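Local structure of sporulation and cell division protein SsgA (Streptomyces sp. Ag82_O1-9, 6SLC) at residues 98-106 against 117-125. The protein probably helps control sporulation-specific cell division in Streptomyces, as a member of the SsgA-like family that includes the FtsZ-recruiting SsgB. Residues are numbered along the deposited sequence; the frame is centred on the assembly and turned at random.
Sequences SHGQGVVCI and LEAPARALE
Ile-106 and Leu-117, and one rung further Val-104 and Ala-119, each exchange two backbone hydrogen bonds, so that every N-H and C=O of these antiparallel hydrogen-bonded pairs has a partner. Ala-119 N reaches Val-104 O almost straight, 2.9 Å at 178°; the return bond, Val-104 N to Ala-119 O, is more bent at 156°. Between them Glu-118 and Cys-105 form a non-hydrogen-bonded pair, their backbones bonded outward to Arg-32 of strand 19-34 and Trp-94 of strand 91-98. Pro-120, with no N-H to give, is the N-cap of helix 121-134, and its C=O receives Leu-124 N. Ala-121 N donates to Gly-102 O over 3.0 Å, from above the carbonyl plane, and its small methyl fits against that same glycine peptide. Beta-branched Val-104 and Ile-106 suit a strand and fill its buried face, where Leu-124 crosses Val-104 at about a right angle, CD2 3.9 Å from CG2. On the face of Cys-105, extended Glu-118 accepts at OE1 from Ser-98 OG (2.8 Å), a short hydroxymethyl sufficing because the carboxylate does the reaching. Backbone pairing thus fixes the register up to the helix, apolar side chains packing on one face and a carboxylate-hydroxyl bond linking the strands' ends on the other.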
ATOM      1  N   SER A  98      10.026  -7.337 -31.543  1.00 91.86           N
ATOM      2  CA  SER A  98      10.933  -6.168 -31.639  1.00 96.37           C
ATOM      3  C   SER A  98      12.298  -6.553 -31.072  1.00 86.52           C
ATOM      4  O   SER A  98      12.339  -7.295 -30.077  1.00 91.45           O
ATOM      5  CB  SER A  98      10.328  -4.938 -31.003  1.00 97.86           C
ATOM      6  OG  SER A  98      10.377  -5.000 -29.587  1.00106.16           O
ATOM      7  N   HIS A  99      13.359  -6.168 -31.782  1.00 91.02           N
ATOM      8  CA  HIS A  99      14.770  -6.526 -31.477  1.00 98.19           C
ATOM      9  C   HIS A  99      14.881  -8.044 -31.280  1.00 97.52           C
ATOM     10  O   HIS A  99      15.652  -8.457 -30.412  1.00 85.52           O
ATOM     11  CB  HIS A  99      15.246  -5.676 -30.294  1.00 99.86           C
ATOM     12  CG  HIS A  99      15.118  -4.217 -30.583  1.00109.14           C
ATOM     13  ND1 HIS A  99      14.463  -3.330 -29.747  1.00114.80           N
ATOM     14  CD2 HIS A  99      15.517  -3.497 -31.653  1.00109.37           C
ATOM     15  CE1 HIS A  99      14.489  -2.124 -30.278  1.00107.39           C
ATOM     16  NE2 HIS A  99      15.135  -2.199 -31.445  1.00107.65           N
ATOM     17  N   GLY A 100      14.124  -8.824 -32.067  1.00100.31           N
ATOM     18  CA  GLY A 100      14.160 -10.302 -32.096  1.00 95.18           C
ATOM     19  C   GLY A 100      13.579 -10.958 -30.849  1.00 97.33           C
ATOM     20  O   GLY A 100      13.911 -12.127 -30.575  1.00100.98           O
ATOM     21  N   GLN A 101      12.738 -10.251 -30.097  1.00 95.27           N
ATOM     22  CA  GLN A 101      12.062 -10.797 -28.888  1.00 85.76           C
ATOM     23  C   GLN A 101      10.555 -10.646 -29.109  1.00 83.50           C
ATOM     24  O   GLN A 101      10.137  -9.637 -29.744  1.00 85.91           O
ATOM     25  CB  GLN A 101      12.608 -10.072 -27.654  1.00 84.80           C
ATOM     26  CG  GLN A 101      11.903 -10.363 -26.332  1.00 85.04           C
ATOM     27  CD  GLN A 101      12.339  -9.414 -25.231  1.00 81.42           C
ATOM     28  OE1 GLN A 101      12.400  -8.197 -25.416  1.00 72.98           O
ATOM     29  NE2 GLN A 101      12.641  -9.956 -24.060  1.00 65.68           N
ATOM     30  N   GLY A 102       9.799 -11.684 -28.745  1.00 76.95           N
ATOM     31  CA  GLY A 102       8.328 -11.633 -28.713  1.00 76.08           C
ATOM     32  C   GLY A 102       7.858 -10.610 -27.691  1.00 73.42           C
ATOM     33  O   GLY A 102       8.350 -10.636 -26.556  1.00 72.60           O
ATOM     34  N   VAL A 103       6.957  -9.714 -28.094  1.00 70.42           N
ATOM     35  CA  VAL A 103       6.421  -8.632 -27.226  1.00 71.28           C
ATOM     36  C   VAL A 103       4.902  -8.615 -27.341  1.00 69.82           C
ATOM     37  O   VAL A 103       4.366  -9.074 -28.363  1.00 64.68           O
ATOM     38  CB  VAL A 103       7.016  -7.262 -27.592  1.00 71.45           C
ATOM     39  CG1 VAL A 103       8.515  -7.231 -27.331  1.00 70.56           C
ATOM     40  CG2 VAL A 103       6.680  -6.883 -29.026  1.00 73.64           C
ATOM     41  N   VAL A 104       4.244  -8.119 -26.303  1.00 70.24           N
ATOM     42  CA  VAL A 104       2.811  -7.744 -26.360  1.00 66.51           C
ATOM     43  C   VAL A 104       2.781  -6.219 -26.388  1.00 68.24           C
ATOM     44  O   VAL A 104       3.403  -5.578 -25.520  1.00 70.59           O
ATOM     45  CB  VAL A 104       2.032  -8.358 -25.188  1.00 64.53           C
ATOM     46  CG1 VAL A 104       0.617  -7.833 -25.101  1.00 62.42           C
ATOM     47  CG2 VAL A 104       2.024  -9.869 -25.286  1.00 69.51           C
ATOM     48  N   CYS A 105       2.152  -5.664 -27.414  1.00 68.81           N
ATOM     49  CA  CYS A 105       1.991  -4.205 -27.573  1.00 68.35           C
ATOM     50  C   CYS A 105       0.744  -3.802 -26.787  1.00 63.69           C
ATOM     51  O   CYS A 105      -0.277  -4.489 -26.919  1.00 66.48           O
ATOM     52  CB  CYS A 105       1.936  -3.842 -29.050  1.00 71.13           C
ATOM     53  SG  CYS A 105       3.516  -4.077 -29.918  1.00 76.19           S
ATOM     54  N   ILE A 106       0.865  -2.789 -25.930  1.00 65.40           N
ATOM     55  CA  ILE A 106      -0.253  -2.245 -25.110  1.00 64.08           C
ATOM     56  C   ILE A 106      -0.420  -0.760 -25.461  1.00 64.18           C
ATOM     57  O   ILE A 106       0.455   0.053 -25.102  1.00 60.81           O
ATOM     58  CB  ILE A 106      -0.006  -2.489 -23.612  1.00 61.91           C
ATOM     59  CG1 ILE A 106       0.324  -3.962 -23.348  1.00 60.43           C
ATOM     60  CG2 ILE A 106      -1.196  -2.008 -22.793  1.00 62.23           C
ATOM     61  CD1 ILE A 106       0.721  -4.287 -21.913  1.00 60.48           C
ATOM     62  N   LEU A 117       3.076   0.902 -25.191  1.00 60.59           N
ATOM     63  CA  LEU A 117       4.055   0.163 -24.356  1.00 63.70           C
ATOM     64  C   LEU A 117       4.313  -1.204 -24.992  1.00 64.71           C
ATOM     65  O   LEU A 117       3.368  -1.783 -25.570  1.00 64.24           O
ATOM     66  CB  LEU A 117       3.509   0.032 -22.929  1.00 66.49           C
ATOM     67  CG  LEU A 117       3.395   1.339 -22.142  1.00 67.86           C
ATOM     68  CD1 LEU A 117       2.411   1.201 -21.008  1.00 71.94           C
ATOM     69  CD2 LEU A 117       4.730   1.750 -21.576  1.00 71.06           C
ATOM     70  N   GLU A 118       5.559  -1.676 -24.895  1.00 64.78           N
ATOM     71  CA  GLU A 118       5.952  -3.060 -25.269  1.00 67.39           C
ATOM     72  C   GLU A 118       6.292  -3.807 -23.985  1.00 65.35           C
ATOM     73  O   GLU A 118       7.134  -3.308 -23.211  1.00 63.77           O
ATOM     74  CB  GLU A 118       7.131  -3.083 -26.242  1.00 72.86           C
ATOM     75  CG  GLU A 118       6.755  -2.596 -27.634  1.00 83.84           C
ATOM     76  CD  GLU A 118       7.884  -2.573 -28.649  1.00 86.55           C
ATOM     77  OE1 GLU A 118       9.048  -2.877 -28.269  1.00 85.34           O
ATOM     78  OE2 GLU A 118       7.592  -2.262 -29.820  1.00 83.03           O
ATOM     79  N   ALA A 119       5.612  -4.931 -23.758  1.00 56.58           N
ATOM     80  CA  ALA A 119       5.915  -5.890 -22.680  1.00 54.45           C
ATOM     81  C   ALA A 119       6.608  -7.107 -23.287  1.00 53.02           C
ATOM     82  O   ALA A 119       6.224  -7.590 -24.344  1.00 56.83           O
ATOM     83  CB  ALA A 119       4.635  -6.262 -21.980  1.00 52.89           C
ATOM     84  N   PRO A 120       7.628  -7.675 -22.625  1.00 53.09           N
ATOM     85  CA  PRO A 120       8.186  -8.953 -23.052  1.00 58.77           C
ATOM     86  C   PRO A 120       7.141 -10.068 -22.868  1.00 57.73           C
ATOM     87  O   PRO A 120       6.656 -10.256 -21.759  1.00 54.15           O
ATOM     88  CB  PRO A 120       9.428  -9.108 -22.162  1.00 59.05           C
ATOM     89  CG  PRO A 120       9.117  -8.286 -20.928  1.00 55.47           C
ATOM     90  CD  PRO A 120       8.296  -7.129 -21.439  1.00 57.55           C
ATOM     91  N   ALA A 121       6.825 -10.763 -23.963  1.00 61.56           N
ATOM     92  CA  ALA A 121       5.746 -11.776 -24.072  1.00 59.72           C
ATOM     93  C   ALA A 121       6.003 -12.923 -23.091  1.00 56.59           C
ATOM     94  O   ALA A 121       5.070 -13.315 -22.361  1.00 63.58           O
ATOM     95  CB  ALA A 121       5.635 -12.261 -25.497  1.00 56.77           C
ATOM     96  N   ARG A 122       7.219 -13.450 -23.074  1.00 60.01           N
ATOM     97  CA  ARG A 122       7.567 -14.629 -22.234  1.00 67.68           C
ATOM     98  C   ARG A 122       7.245 -14.301 -20.773  1.00 59.73           C
ATOM     99  O   ARG A 122       6.537 -15.097 -20.138  1.00 59.07           O
ATOM    100  CB  ARG A 122       9.044 -15.026 -22.381  1.00 82.38           C
ATOM    101  CG  ARG A 122       9.302 -16.346 -23.091  1.00 98.68           C
ATOM    102  CD  ARG A 122      10.791 -16.501 -23.383  1.00120.32           C
ATOM    103  NE  ARG A 122      11.186 -17.863 -23.739  1.00138.81           N
ATOM    104  CZ  ARG A 122      12.286 -18.207 -24.423  1.00143.60           C
ATOM    105  NH1 ARG A 122      13.134 -17.291 -24.862  1.00136.86           N
ATOM    106  NH2 ARG A 122      12.528 -19.483 -24.679  1.00143.70           N
ATOM    107  N   ALA A 123       7.764 -13.179 -20.262  1.00 61.17           N
ATOM    108  CA  ALA A 123       7.619 -12.755 -18.847  1.00 58.49           C
ATOM    109  C   ALA A 123       6.138 -12.499 -18.542  1.00 55.51           C
ATOM    110  O   ALA A 123       5.657 -12.956 -17.490  1.00 50.98           O
ATOM    111  CB  ALA A 123       8.451 -11.528 -18.574  1.00 58.58           C
ATOM    112  N   LEU A 124       5.425 -11.812 -19.438  1.00 50.94           N
ATOM    113  CA  LEU A 124       3.977 -11.571 -19.246  1.00 51.67           C
ATOM    114  C   LEU A 124       3.242 -12.905 -19.125  1.00 53.47           C
ATOM    115  O   LEU A 124       2.416 -13.038 -18.179  1.00 54.33           O
ATOM    116  CB  LEU A 124       3.411 -10.742 -20.394  1.00 52.62           C
ATOM    117  CG  LEU A 124       1.928 -10.444 -20.254  1.00 53.16           C
ATOM    118  CD1 LEU A 124       1.639  -9.804 -18.904  1.00 50.68           C
ATOM    119  CD2 LEU A 124       1.469  -9.562 -21.402  1.00 56.20           C
ATOM    120  N   GLU A 125       3.534 -13.854 -20.023  1.00 57.39           N
ATOM    121  CA  GLU A 125       2.831 -15.163 -20.084  1.00 57.08           C
ATOM    122  C   GLU A 125       3.125 -15.954 -18.803  1.00 53.62           C
ATOM    123  O   GLU A 125       2.222 -16.611 -18.269  1.00 54.36           O
ATOM    124  CB  GLU A 125       3.227 -15.961 -21.325  1.00 64.74           C
ATOM    125  CG  GLU A 125       2.539 -17.324 -21.396  1.00 77.88           C
ATOM    126  CD  GLU A 125       2.294 -17.899 -22.786  1.00 88.90           C
ATOM    127  OE1 GLU A 125       3.210 -17.819 -23.623  1.00 86.68           O
ATOM    128  OE2 GLU A 125       1.171 -18.398 -23.033  1.00 94.90           O
TER